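Local structure of PPC domain-containing protein (Pyrococcus horikoshii, 2DT4) at residues G4-G9 and Q119-E124; L8-L13 and E33-A38; E20-Y25 and G104-G109; T45-K50 and E110-E115; N78-D83 and I126-T131. The protein is of unknown function but forms a trimer of PPC domains, a fold that plants use in AT-hook DNA-binding proteins. One frame throughout, in Å; residues are numbered along the deposited sequence.

Interaction 1: G4-G9 and Q119-E124; sequences GMFSLG and QELKGE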
# COMPACT_ATOMS: atom_id res chain seq x y z
N GLY A 4 -18.85 9.44 1.60
CA GLY A 4 -17.56 8.82 1.67
C GLY A 4 -16.74 9.19 2.89
O GLY A 4 -15.60 8.75 2.97
N MET A 5 -17.29 9.97 3.82
CA MET A 5 -16.52 10.45 4.96
C MET A 5 -16.87 9.62 6.21
O MET A 5 -18.05 9.33 6.52
CB MET A 5 -16.74 11.95 5.21
CG MET A 5 -15.99 12.46 6.42
SD MET A 5 -16.16 14.21 6.85
CE MET A 5 -15.64 14.63 5.90
N PHE A 6 -15.81 9.23 6.92
CA PHE A 6 -15.90 8.36 8.09
C PHE A 6 -15.02 8.88 9.21
O PHE A 6 -14.07 9.63 8.99
CB PHE A 6 -15.45 6.93 7.74
CG PHE A 6 -16.27 6.30 6.69
CD1 PHE A 6 -17.44 5.63 7.03
CD2 PHE A 6 -15.96 6.45 5.35
CE1 PHE A 6 -18.23 5.08 6.04
CE2 PHE A 6 -16.74 5.91 4.37
CZ PHE A 6 -17.91 5.22 4.73
N SER A 7 -15.32 8.43 10.42
CA SER A 7 -14.45 8.68 11.55
C SER A 7 -13.54 7.48 11.75
O SER A 7 -13.83 6.34 11.33
CB SER A 7 -15.23 8.96 12.84
OG SER A 7 -16.03 7.88 13.23
N LEU A 8 -12.42 7.73 12.41
CA LEU A 8 -11.44 6.66 12.64
C LEU A 8 -11.88 5.88 13.88
O LEU A 8 -11.97 6.44 14.99
CB LEU A 8 -10.03 7.24 12.82
CG LEU A 8 -9.44 7.84 11.57
CD1 LEU A 8 -8.29 8.84 11.94
CD2 LEU A 8 -8.93 6.74 10.61
N GLY A 9 -12.17 4.61 13.68
CA GLY A 9 -12.43 3.70 14.77
C GLY A 9 -11.19 3.04 15.30
O GLY A 9 -10.12 3.65 15.33
N GLN A 119 -7.58 -0.65 9.95
CA GLN A 119 -8.14 0.58 10.51
C GLN A 119 -9.64 0.56 10.29
O GLN A 119 -10.12 0.69 9.15
CB GLN A 119 -7.50 1.83 9.87
CG GLN A 119 -8.15 3.15 10.28
CD GLN A 119 -8.01 3.36 11.79
OE1 GLN A 119 -9.02 3.37 12.53
NE2 GLN A 119 -6.78 3.48 12.24
N GLU A 120 -10.37 0.48 11.40
CA GLU A 120 -11.82 0.50 11.34
C GLU A 120 -12.28 1.91 11.01
O GLU A 120 -11.66 2.87 11.46
CB GLU A 120 -12.39 0.09 12.71
CG GLU A 120 -13.88 0.18 12.82
CD GLU A 120 -14.39 -0.14 14.20
OE1 GLU A 120 -15.48 -0.76 14.27
OE2 GLU A 120 -13.73 0.22 15.20
N LEU A 121 -13.35 2.01 10.23
CA LEU A 121 -14.00 3.29 9.90
C LEU A 121 -15.46 3.25 10.35
O LEU A 121 -16.12 2.21 10.23
CB LEU A 121 -13.96 3.48 8.39
CG LEU A 121 -12.57 3.55 7.76
CD1 LEU A 121 -12.69 3.77 6.26
CD2 LEU A 121 -11.63 4.60 8.40
N LYS A 122 -15.93 4.38 10.91
CA LYS A 122 -17.26 4.49 11.48
C LYS A 122 -18.01 5.59 10.75
O LYS A 122 -17.49 6.66 10.49
CB LYS A 122 -17.20 4.85 12.97
CG LYS A 122 -16.35 3.96 13.87
CD LYS A 122 -17.02 2.68 14.13
CE LYS A 122 -16.64 2.14 15.51
NZ LYS A 122 -17.23 0.86 15.86
N GLY A 123 -19.25 5.32 10.42
CA GLY A 123 -20.06 6.33 9.75
C GLY A 123 -21.21 5.73 9.00
O GLY A 123 -21.84 4.76 9.41
N GLU A 124 -21.48 6.36 7.88
CA GLU A 124 -22.59 6.01 7.04
C GLU A 124 -22.40 4.63 6.45
O GLU A 124 -21.31 4.08 6.43
CB GLU A 124 -22.69 7.04 5.91
CG GLU A 124 -21.59 6.90 4.85
CD GLU A 124 -21.51 8.06 3.90
OE1 GLU A 124 -21.15 7.83 2.72
OE2 GLU A 124 -21.74 9.22 4.35
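Ser7 and Lys122 form an antiparallel hydrogen-bonded pair, and Leu8 with Leu121 is the non-hydrogen-bonded pair beside it. The axes of strand 5-9 and strand 119-123 run at 131° to each other, so the pairing is strongly twisted. Ser7 N donates a hydrogen bond to Lys122 O at 2.8 Å, and Lys122 N returns a bond to Ser7 O. Gly9 N reaches Glu120 O further along. Phe6 carries much of the side-chain contact. Its CB lies 3.8 Å from Leu121 CB, and the two side chains cross at about a right angle. The ring edge lies near Lys122 O and Glu124 O, with CE1 3.3 Å from Glu124 O. Here strand 5-16 borders strand 114-123 in the main mixed sheet of the PPC domain. The sheet does not stop at this chain: Met5 and Phe6 pair with a strand of the second subunit, and Phe6 and Leu121 pack on Leu13 of that subunit. Leu8 CD2 touches Gln119 CG at 3.7 Å, and Leu8 also packs on Leu8 of the third subunit. On the Ser7 side of the sheet, Lys122 bends at its second torsion (chi2 -75°) and brings NZ to Glu120 OE1 in a salt bridge of 2.9 Å. At the far end, Gly4 N meets Glu124 OE1 at 3.0 Å, from above the carboxylate plane. Glu124 OE2 also bonds Thr3 OG1.

Interaction 2: L8-L13 and E33-A38; sequences LGRTYL and EGIETA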
# COMPACT_ATOMS: atom_id res chain seq x y z
N LEU A 8 -12.42 7.73 12.41
CA LEU A 8 -11.44 6.66 12.64
C LEU A 8 -11.88 5.88 13.88
O LEU A 8 -11.97 6.44 14.99
CB LEU A 8 -10.03 7.24 12.82
CG LEU A 8 -9.44 7.84 11.57
CD1 LEU A 8 -8.29 8.84 11.94
CD2 LEU A 8 -8.93 6.74 10.61
N GLY A 9 -12.17 4.61 13.68
CA GLY A 9 -12.43 3.70 14.77
C GLY A 9 -11.19 3.04 15.30
O GLY A 9 -10.12 3.65 15.33
N ARG A 10 -11.35 1.79 15.70
CA ARG A 10 -10.28 1.02 16.31
C ARG A 10 -9.19 0.73 15.28
O ARG A 10 -9.47 0.58 14.09
CB ARG A 10 -10.83 -0.27 16.93
CG ARG A 10 -11.73 0.01 18.12
CD ARG A 10 -12.55 -1.17 18.54
NE ARG A 10 -13.60 -1.47 17.58
CZ ARG A 10 -14.31 -2.60 17.51
NH1 ARG A 10 -15.25 -2.70 16.56
NH2 ARG A 10 -14.10 -3.59 18.36
N THR A 11 -7.97 0.68 15.78
CA THR A 11 -6.76 0.50 14.97
C THR A 11 -6.01 -0.76 15.44
O THR A 11 -5.87 -1.00 16.64
CB THR A 11 -5.87 1.74 15.15
OG1 THR A 11 -6.62 2.92 14.82
CG2 THR A 11 -4.68 1.67 14.21
N TYR A 12 -5.52 -1.57 14.50
CA TYR A 12 -4.87 -2.83 14.81
C TYR A 12 -3.63 -3.12 13.96
O TYR A 12 -3.53 -2.70 12.81
CB TYR A 12 -5.83 -4.01 14.61
CG TYR A 12 -7.19 -3.92 15.30
CD1 TYR A 12 -7.42 -4.60 16.48
CD2 TYR A 12 -8.24 -3.19 14.75
CE1 TYR A 12 -8.66 -4.55 17.09
CE2 TYR A 12 -9.47 -3.16 15.34
CZ TYR A 12 -9.67 -3.84 16.52
OH TYR A 12 -10.93 -3.83 17.10
N LEU A 13 -2.69 -3.84 14.54
CA LEU A 13 -1.48 -4.31 13.87
C LEU A 13 -1.16 -5.65 14.48
O LEU A 13 -1.02 -5.73 15.70
CB LEU A 13 -0.32 -3.32 14.06
CG LEU A 13 0.97 -3.75 13.34
CD1 LEU A 13 0.77 -3.85 11.83
CD2 LEU A 13 2.09 -2.79 13.70
N GLU A 33 -14.52 -8.87 16.47
CA GLU A 33 -14.40 -7.50 16.98
C GLU A 33 -15.64 -6.65 16.72
O GLU A 33 -15.71 -5.51 17.18
CB GLU A 33 -13.20 -6.82 16.32
CG GLU A 33 -11.87 -7.43 16.68
CD GLU A 33 -11.52 -7.19 18.13
OE1 GLU A 33 -11.36 -8.19 18.85
OE2 GLU A 33 -11.48 -6.03 18.59
N GLY A 34 -16.59 -7.15 15.95
CA GLY A 34 -17.71 -6.34 15.54
C GLY A 34 -17.32 -5.20 14.60
O GLY A 34 -17.84 -4.08 14.69
N ILE A 35 -16.37 -5.48 13.70
CA ILE A 35 -15.98 -4.52 12.69
C ILE A 35 -16.77 -4.76 11.42
O ILE A 35 -16.84 -5.90 10.92
CB ILE A 35 -14.45 -4.62 12.39
CG1 ILE A 35 -13.62 -4.23 13.62
CG2 ILE A 35 -14.03 -3.77 11.15
CD1 ILE A 35 -12.14 -4.69 13.57
N GLU A 36 -17.33 -3.70 10.88
CA GLU A 36 -18.10 -3.76 9.66
C GLU A 36 -17.36 -3.13 8.49
O GLU A 36 -17.49 -3.61 7.35
CB GLU A 36 -19.43 -3.04 9.82
CG GLU A 36 -20.41 -3.69 10.79
CD GLU A 36 -21.86 -3.35 10.47
OE1 GLU A 36 -22.14 -2.16 10.22
OE2 GLU A 36 -22.70 -4.28 10.48
N THR A 37 -16.66 -2.02 8.74
CA THR A 37 -15.94 -1.29 7.70
C THR A 37 -14.50 -1.03 8.13
O THR A 37 -14.27 -0.57 9.23
CB THR A 37 -16.62 0.07 7.41
OG1 THR A 37 -18.03 -0.14 7.14
CG2 THR A 37 -16.01 0.74 6.19
N ALA A 38 -13.54 -1.28 7.24
CA ALA A 38 -12.13 -1.04 7.55
C ALA A 38 -11.31 -0.98 6.29
O ALA A 38 -11.74 -1.38 5.21
CB ALA A 38 -11.59 -2.16 8.41
O HOH W 1 -12.73 -4.40 20.81
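Arg10 bends at its third torsion (chi3 -71°), and Glu33 bends at its second (chi2 -68°); the first turn brings the guanidinium to the C-terminal end of helix 22-33, and the second folds the Glu33 carboxylate back towards Arg10 and Tyr12. The helix closes there in a Schellman motif, with Gly34 at positive phi. Both terminal nitrogens of Arg10 grip one atom, Glu33 O, end-on and in the guanidinium plane. The bond from Arg10 NH2 to Glu33 O is 2.8 Å and arrives on a lone pair. The bond from NH1 to the same oxygen comes from above the carbonyl plane. Arg10 NH2 also makes a long salt bridge to Glu33 OE2 at 3.6 Å, and water 1 links the same two atoms. Arg10 NE pairs with Glu120 on the adjoining strand. With only an alanine at Arg10, Glu33 O is likely to lose both these donors and Glu120 one of its two charged partners, loosening the tie between helix end and strand. Ile35 CD1 sits 3.6 Å from Tyr12 CE2. Phe29 meets the Tyr12 ring edge-to-face. Tyr12 OH donates to Glu33 OE2 at 2.7 Å, on the anti side and 19° out of the carboxylate plane.

Interaction 3: E20-Y25 and G104-G109; sequences EELLTY and GHLVEG
Glu21 OE2 accepts from Gly109 N at 2.9 Å, on the anti side and 16° out of the carboxylate plane. Next to it, Leu22 N gives a nearly straight bond to Gly109 O, also 2.9 Å. Gly109 is thus held through both its N and its O. Leu23 lies against Leu106, the side chains sliding past each other in opposite directions. Its CG is 3.9 Å from Leu106 CD2, while CD1 lies against the backbone carbonyls, 3.3 Å from Leu106 O and 3.4 Å from Val107 O. Glu21 is the N-cap of helix 22-33. Its OE2 also takes Leu23 N, from above the carboxylate plane. OE1 takes Thr24 N and, on its anti lone pair, Thr24 OG1 at 2.7 Å. The cap therefore fastens the helix start to strand 106-111 as well as closing its first turn. The bend at the second torsion (chi2 -76°) folds the carboxylate back over the helix N terminus, which would probably stabilise its negative charge. Water 2 joins Val107 O to OE1, the latter by a weak bond. Val107 and Glu108 both face Lys50 in a classic beta bulge, and Glu108 OE2 makes a salt bridge with Lys50. Farther out, Leu23 packs on Val88, Leu106 on Val92 and Leu22 on Val16.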
# COMPACT_ATOMS: atom_id res chain seq x y z
N GLU A 20 -3.25 -20.09 8.56
CA GLU A 20 -4.59 -19.54 8.35
C GLU A 20 -4.70 -19.23 6.88
O GLU A 20 -3.68 -18.88 6.24
CB GLU A 20 -4.77 -18.23 9.14
CG GLU A 20 -4.98 -18.48 10.62
CD GLU A 20 -6.45 -18.65 11.03
OE1 GLU A 20 -7.38 -18.56 10.21
OE2 GLU A 20 -6.67 -18.86 12.24
N GLU A 21 -5.94 -19.15 6.41
CA GLU A 21 -6.18 -18.63 5.06
C GLU A 21 -6.44 -17.15 5.35
O GLU A 21 -7.25 -16.80 6.20
CB GLU A 21 -7.37 -19.26 4.36
CG GLU A 21 -7.48 -18.88 2.88
CD GLU A 21 -7.99 -17.49 2.67
OE1 GLU A 21 -9.09 -17.18 3.19
OE2 GLU A 21 -7.32 -16.71 1.97
N LEU A 22 -5.61 -16.31 4.70
CA LEU A 22 -5.64 -14.88 5.04
C LEU A 22 -7.00 -14.16 5.02
O LEU A 22 -7.33 -13.42 5.97
CB LEU A 22 -4.62 -14.17 4.16
CG LEU A 22 -4.39 -12.69 4.47
CD1 LEU A 22 -3.97 -12.51 5.92
CD2 LEU A 22 -3.34 -12.12 3.50
N LEU A 23 -7.76 -14.31 3.94
CA LEU A 23 -9.06 -13.63 3.82
C LEU A 23 -10.01 -14.11 4.91
O LEU A 23 -10.69 -13.30 5.55
CB LEU A 23 -9.71 -13.76 2.42
CG LEU A 23 -8.93 -13.10 1.28
CD1 LEU A 23 -9.57 -13.51 -0.03
CD2 LEU A 23 -8.90 -11.59 1.41
N THR A 24 -9.99 -15.42 5.14
CA THR A 24 -10.82 -16.04 6.16
C THR A 24 -10.49 -15.49 7.52
O THR A 24 -11.39 -15.10 8.26
CB THR A 24 -10.65 -17.56 6.10
OG1 THR A 24 -11.11 -18.02 4.82
CG2 THR A 24 -11.55 -18.25 7.12
N TYR A 25 -9.21 -15.39 7.85
CA TYR A 25 -8.82 -14.89 9.16
C TYR A 25 -9.27 -13.45 9.34
O TYR A 25 -9.81 -13.08 10.36
CB TYR A 25 -7.30 -14.99 9.35
CG TYR A 25 -6.78 -14.38 10.63
CD1 TYR A 25 -6.50 -15.17 11.74
CD2 TYR A 25 -6.60 -13.02 10.75
CE1 TYR A 25 -6.03 -14.61 12.91
CE2 TYR A 25 -6.13 -12.45 11.91
CZ TYR A 25 -5.85 -13.25 12.98
OH TYR A 25 -5.36 -12.68 14.11
N GLY A 104 -2.87 -9.68 -8.55
CA GLY A 104 -4.23 -9.46 -8.97
C GLY A 104 -5.12 -9.40 -7.74
O GLY A 104 -4.63 -9.17 -6.63
N HIS A 105 -6.41 -9.67 -7.92
CA HIS A 105 -7.32 -9.82 -6.80
C HIS A 105 -6.92 -11.05 -6.00
O HIS A 105 -6.62 -12.08 -6.59
CB HIS A 105 -8.73 -9.97 -7.37
CG HIS A 105 -9.73 -10.53 -6.41
ND1 HIS A 105 -10.50 -11.64 -6.68
CD2 HIS A 105 -10.09 -10.10 -5.18
CE1 HIS A 105 -11.30 -11.86 -5.65
NE2 HIS A 105 -11.08 -10.94 -4.73
N LEU A 106 -6.95 -10.99 -4.67
CA LEU A 106 -6.63 -12.16 -3.87
C LEU A 106 -7.88 -13.02 -3.73
O LEU A 106 -8.87 -12.59 -3.17
CB LEU A 106 -6.13 -11.78 -2.47
CG LEU A 106 -5.73 -12.97 -1.61
CD1 LEU A 106 -4.58 -13.77 -2.19
CD2 LEU A 106 -5.41 -12.47 -0.21
N VAL A 107 -7.80 -14.23 -4.26
CA VAL A 107 -8.89 -15.20 -4.18
C VAL A 107 -8.75 -16.02 -2.90
O VAL A 107 -9.73 -16.18 -2.16
CB VAL A 107 -8.91 -16.13 -5.42
CG1 VAL A 107 -9.97 -17.24 -5.24
CG2 VAL A 107 -9.19 -15.28 -6.64
N GLU A 108 -7.54 -16.51 -2.62
CA GLU A 108 -7.22 -17.14 -1.33
C GLU A 108 -5.73 -17.27 -1.16
O GLU A 108 -5.00 -17.27 -2.16
CB GLU A 108 -7.87 -18.53 -1.22
CG GLU A 108 -7.41 -19.51 -2.25
CD GLU A 108 -7.93 -20.94 -2.01
OE1 GLU A 108 -9.13 -21.18 -2.21
OE2 GLU A 108 -7.16 -21.81 -1.61
N GLY A 109 -5.26 -17.42 0.08
CA GLY A 109 -3.84 -17.60 0.27
C GLY A 109 -3.55 -18.08 1.67
O GLY A 109 -4.00 -17.50 2.67
O HOH W 2 -10.68 -16.74 0.57

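Interaction 4: T45-K50 and E110-E115; sequences TLKNPK and EVFVAE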
# COMPACT_ATOMS: atom_id res chain seq x y z
N THR A 45 4.45 -13.43 3.65
CA THR A 45 4.63 -14.51 2.67
C THR A 45 3.39 -15.40 2.67
O THR A 45 2.89 -15.80 3.73
CB THR A 45 5.85 -15.34 3.03
OG1 THR A 45 7.03 -14.65 2.60
CG2 THR A 45 5.91 -16.62 2.23
N LEU A 46 2.89 -15.70 1.48
CA LEU A 46 1.80 -16.65 1.31
C LEU A 46 2.28 -17.90 0.60
O LEU A 46 3.21 -17.86 -0.21
CB LEU A 46 0.67 -16.02 0.48
CG LEU A 46 0.03 -14.76 1.08
CD1 LEU A 46 -1.05 -14.24 0.10
CD2 LEU A 46 -0.50 -14.97 2.49
N LYS A 47 1.60 -19.01 0.87
CA LYS A 47 1.86 -20.28 0.18
C LYS A 47 0.69 -20.68 -0.69
O LYS A 47 -0.47 -20.58 -0.27
CB LYS A 47 2.15 -21.36 1.22
CG LYS A 47 3.50 -21.16 1.90
CD LYS A 47 3.95 -22.28 2.83
CE LYS A 47 5.31 -21.99 3.42
NZ LYS A 47 5.78 -23.07 4.36
N ASN A 48 1.00 -21.12 -1.91
CA ASN A 48 -0.01 -21.47 -2.90
C ASN A 48 -1.13 -20.43 -3.05
O ASN A 48 -2.33 -20.81 -3.03
CB ASN A 48 -0.57 -22.84 -2.60
CG ASN A 48 0.52 -23.85 -2.24
OD1 ASN A 48 1.46 -24.08 -3.00
ND2 ASN A 48 0.39 -24.45 -1.05
N PRO A 49 -0.78 -19.15 -3.20
CA PRO A 49 -1.83 -18.13 -3.35
C PRO A 49 -2.57 -18.29 -4.67
O PRO A 49 -2.00 -18.67 -5.68
CB PRO A 49 -1.06 -16.81 -3.28
CG PRO A 49 0.31 -17.15 -3.77
CD PRO A 49 0.56 -18.53 -3.26
N LYS A 50 -3.86 -18.01 -4.63
CA LYS A 50 -4.67 -17.93 -5.85
C LYS A 50 -5.02 -16.48 -6.08
O LYS A 50 -5.53 -15.82 -5.16
CB LYS A 50 -5.94 -18.76 -5.73
CG LYS A 50 -5.66 -20.23 -5.49
CD LYS A 50 -6.91 -21.06 -5.59
CE LYS A 50 -6.57 -22.53 -5.52
NZ LYS A 50 -6.64 -23.03 -4.16
N GLU A 110 -2.74 -19.13 1.72
CA GLU A 110 -2.36 -19.69 3.02
C GLU A 110 -1.23 -18.83 3.59
O GLU A 110 -0.22 -18.57 2.93
CB GLU A 110 -1.90 -21.14 2.85
CG GLU A 110 -1.50 -21.76 4.15
CD GLU A 110 -1.00 -23.17 3.97
OE1 GLU A 110 -1.67 -23.96 3.28
OE2 GLU A 110 0.10 -23.47 4.49
N VAL A 111 -1.39 -18.41 4.83
CA VAL A 111 -0.36 -17.59 5.48
C VAL A 111 0.86 -18.33 6.02
O VAL A 111 0.67 -19.19 6.87
CB VAL A 111 -0.95 -16.90 6.71
CG1 VAL A 111 0.13 -16.22 7.59
CG2 VAL A 111 -2.04 -15.92 6.29
N PHE A 112 2.03 -17.78 5.58
CA PHE A 112 3.21 -18.31 6.30
C PHE A 112 3.43 -17.29 7.38
O PHE A 112 3.37 -17.59 8.55
CB PHE A 112 4.41 -18.51 5.31
CG PHE A 112 5.69 -18.94 5.97
CD1 PHE A 112 5.73 -20.09 6.76
CD2 PHE A 112 6.83 -18.16 5.85
CE1 PHE A 112 6.92 -20.47 7.40
CE2 PHE A 112 8.01 -18.54 6.48
CZ PHE A 112 8.05 -19.69 7.27
N VAL A 113 3.65 -16.05 6.92
CA VAL A 113 3.78 -14.88 7.82
C VAL A 113 2.88 -13.84 7.17
O VAL A 113 2.97 -13.63 5.99
CB VAL A 113 5.19 -14.31 7.95
CG1 VAL A 113 5.22 -12.94 8.72
CG2 VAL A 113 6.09 -15.34 8.64
N ALA A 114 2.10 -13.11 7.99
CA ALA A 114 1.28 -12.00 7.44
C ALA A 114 1.19 -10.98 8.58
O ALA A 114 0.73 -11.32 9.70
CB ALA A 114 -0.08 -12.35 6.92
N GLU A 115 1.67 -9.78 8.30
CA GLU A 115 1.72 -8.69 9.24
C GLU A 115 0.75 -7.68 8.66
O GLU A 115 1.02 -7.03 7.63
CB GLU A 115 3.14 -8.14 9.39
CG GLU A 115 4.06 -9.18 10.03
CD GLU A 115 5.53 -8.84 10.01
OE1 GLU A 115 5.94 -7.79 9.49
OE2 GLU A 115 6.33 -9.66 10.52
O HOH W 3 -1.99 -23.90 0.59
O HOH W 4 -3.51 -21.14 -0.64
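Thr45 O accepts two backbone hydrogen bonds, from Phe112 N at 2.8 Å and from Val113 N at 3.3 Å. This is a classic beta bulge: Phe112 and Val113 both face Thr45, and the register shifts by one before Leu46 pairs with Val111. Thr45 N bonds Val113 O, and Lys47 N bonds Glu110 O. The packed part centres on Phe112. Its CG is anti to the backbone N (chi1 175°), which lays the side chain beside Thr45, both pointing the same way. Phe112 CB is 3.9 Å from Thr45 CG2. The extended Lys47 chain passes obliquely, with NZ 3.8 Å from Phe112 CD1, on its way to a salt bridge with Glu56 of the third subunit. Tyr133 of that subunit meets the Phe112 ring edge-to-face. A serine in place of Phe112 would probably open a gap beside Thr45 and leave that tyrosine without its ring partner. The Glu110 side facing Asn48 is looser and wetter. Glu110 N makes weak bonds to Lys47 O and water 4, and water 3 bridges Glu110 OE1, at 2.7 Å, and Asn48 ND2. On the opposite face to Thr45, Leu46 CD2 lies 4.2 Å from Val111 CG2. Both segments turn a corner: strands 38-46 and 114-123 belong to the main sheet, strands 49-55 and 106-111 to the small one. Val111 packs against Leu22 of helix 22-33 and Val16 of strand 5-16.

Interaction 5: N78-D83 and I126-T131; sequences NVSLKD and IERKPT
Asn78 OD1 is gripped by Arg128 NH1 at 2.8 Å and by water 5 at 2.7 Å. The Arg128 bond lies in the carbonyl plane on a lone pair, and the amide and guanidinium planes are nearly coplanar, 22° apart. Water 5 accepts from Arg128 NE and also bonds Ser80 OG, which has Trp138 as a further partner. The Arg128 chain, extended from CG to NE, carries the guanidinium past Ser80 to reach Asn78. The short, weakly bonded strand 127-128 meets strand 69-82 at a steep angle, 68° between the touching parts, and is tied to it by Arg128 N to Leu81 O at 2.9 Å. Water 6 fills in between Leu81 N and Ile126 O. Leu81 CD2 lies 3.6 Å from Glu127 CD, side by side. Arg128 NH2 bonds Ala136 O, while NH1 makes a salt bridge to Glu115 of the second subunit, which also accepts from Asn78 ND2. The buried arginine charge is thus probably balanced across the subunit interface, with Asn78 and water 5 fixing the turn of its guanidinium.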
# COMPACT_ATOMS: atom_id res chain seq x y z
N ASN A 78 -9.97 -3.72 1.71
CA ASN A 78 -10.96 -3.16 2.60
C ASN A 78 -11.91 -4.24 3.11
O ASN A 78 -11.98 -5.34 2.57
CB ASN A 78 -11.71 -2.01 1.89
CG ASN A 78 -12.32 -2.44 0.58
OD1 ASN A 78 -13.17 -3.33 0.57
ND2 ASN A 78 -11.84 -1.86 -0.54
N VAL A 79 -12.61 -3.89 4.18
CA VAL A 79 -13.68 -4.69 4.78
C VAL A 79 -14.95 -3.85 4.71
O VAL A 79 -14.93 -2.64 5.00
CB VAL A 79 -13.38 -5.10 6.24
CG1 VAL A 79 -14.49 -6.02 6.76
CG2 VAL A 79 -12.03 -5.80 6.38
N SER A 80 -16.05 -4.47 4.29
CA SER A 80 -17.33 -3.78 4.22
C SER A 80 -18.44 -4.79 4.27
O SER A 80 -18.24 -5.95 4.01
CB SER A 80 -17.43 -2.86 3.00
OG SER A 80 -17.31 -3.55 1.79
N LEU A 81 -19.61 -4.35 4.67
CA LEU A 81 -20.77 -5.22 4.74
C LEU A 81 -21.17 -5.78 3.38
O LEU A 81 -21.25 -5.04 2.41
CB LEU A 81 -21.94 -4.43 5.33
CG LEU A 81 -23.31 -5.04 5.51
CD1 LEU A 81 -23.32 -6.10 6.57
CD2 LEU A 81 -24.30 -3.93 5.89
N LYS A 82 -21.41 -7.08 3.31
CA LYS A 82 -21.99 -7.72 2.14
C LYS A 82 -22.91 -8.82 2.65
O LYS A 82 -22.50 -9.69 3.42
CB LYS A 82 -20.95 -8.33 1.20
CG LYS A 82 -21.50 -8.97 -0.08
CD LYS A 82 -20.39 -9.62 -0.84
CE LYS A 82 -20.81 -10.30 -2.13
NZ LYS A 82 -19.59 -10.94 -2.76
N ASP A 83 -24.18 -8.73 2.23
CA ASP A 83 -25.19 -9.68 2.65
C ASP A 83 -25.19 -9.90 4.19
O ASP A 83 -25.28 -11.03 4.66
CB ASP A 83 -24.99 -11.01 1.91
CG ASP A 83 -24.95 -10.84 0.38
OD1 ASP A 83 -25.70 -9.99 -0.17
OD2 ASP A 83 -24.20 -11.52 -0.36
N ILE A 126 -21.93 1.69 3.91
CA ILE A 126 -21.04 1.48 2.77
C ILE A 126 -21.09 -0.03 2.52
O ILE A 126 -20.40 -0.81 3.16
CB ILE A 126 -19.60 2.06 2.96
CG1 ILE A 126 -18.75 1.89 1.70
CG2 ILE A 126 -18.90 1.49 4.16
CD1 ILE A 126 -17.43 2.63 1.79
N GLU A 127 -22.04 -0.43 1.71
CA GLU A 127 -22.34 -1.86 1.53
C GLU A 127 -22.15 -2.36 0.10
O GLU A 127 -22.52 -1.64 -0.87
CB GLU A 127 -23.81 -1.99 1.94
CG GLU A 127 -24.37 -3.41 1.93
CD GLU A 127 -25.75 -3.51 2.57
OE1 GLU A 127 -26.28 -2.49 3.12
OE2 GLU A 127 -26.29 -4.63 2.51
N ARG A 128 -21.59 -3.56 -0.04
CA ARG A 128 -21.42 -4.17 -1.35
C ARG A 128 -22.73 -4.82 -1.78
O ARG A 128 -23.27 -5.68 -1.08
CB ARG A 128 -20.35 -5.23 -1.36
CG ARG A 128 -18.95 -4.73 -1.17
CD ARG A 128 -17.88 -5.78 -1.38
NE ARG A 128 -16.56 -5.18 -1.18
CZ ARG A 128 -15.94 -4.40 -2.06
NH1 ARG A 128 -14.77 -3.85 -1.73
NH2 ARG A 128 -16.44 -4.15 -3.26
N LYS A 129 -23.25 -4.38 -2.91
CA LYS A 129 -24.47 -4.95 -3.47
C LYS A 129 -24.24 -5.33 -4.90
O LYS A 129 -23.38 -4.77 -5.58
CB LYS A 129 -25.63 -3.96 -3.35
CG LYS A 129 -25.98 -3.59 -1.92
CD LYS A 129 -27.14 -2.63 -1.81
CE LYS A 129 -27.35 -2.13 -0.39
NZ LYS A 129 -28.16 -0.87 -0.29
N PRO A 130 -25.01 -6.28 -5.41
CA PRO A 130 -24.86 -6.69 -6.81
C PRO A 130 -24.99 -5.56 -7.82
O PRO A 130 -25.75 -4.61 -7.61
CB PRO A 130 -26.01 -7.69 -7.00
CG PRO A 130 -26.26 -8.21 -5.63
CD PRO A 130 -26.09 -7.05 -4.73
N THR A 131 -24.25 -5.70 -8.92
CA THR A 131 -24.29 -4.73 -10.01
C THR A 131 -24.34 -5.50 -11.33
O THR A 131 -24.11 -6.69 -11.40
CB THR A 131 -23.08 -3.75 -10.03
OG1 THR A 131 -21.89 -4.49 -10.34
CG2 THR A 131 -22.84 -3.13 -8.66
O HOH W 5 -15.00 -5.15 1.32
O HOH W 6 -19.73 -1.55 5.67
O HOH W 7 -25.20 -6.41 0.78
O HOH W 8 -24.09 -8.57 -2.46

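From the N terminus, strand 5-16 enters interaction 1, which closes a long loop by meeting strand 114-123. Interaction 2 starts from the same stretch, shares Leu8 and Gly9 with it, and closes early on the end of helix 22-33. Interaction 3 opens at the start of that helix, so it crosses interaction 2, and it closes on strand 106-111. Interaction 4 crosses interaction 3 and joins the main sheet to the three-stranded one; both are nested inside interaction 1. Interaction 5 crosses interactions 1, 3 and 4, bringing the chain after strand 114-123 back to strand 69-82. Interactions 1 and 4 lie on opposite sides of the chain's centre.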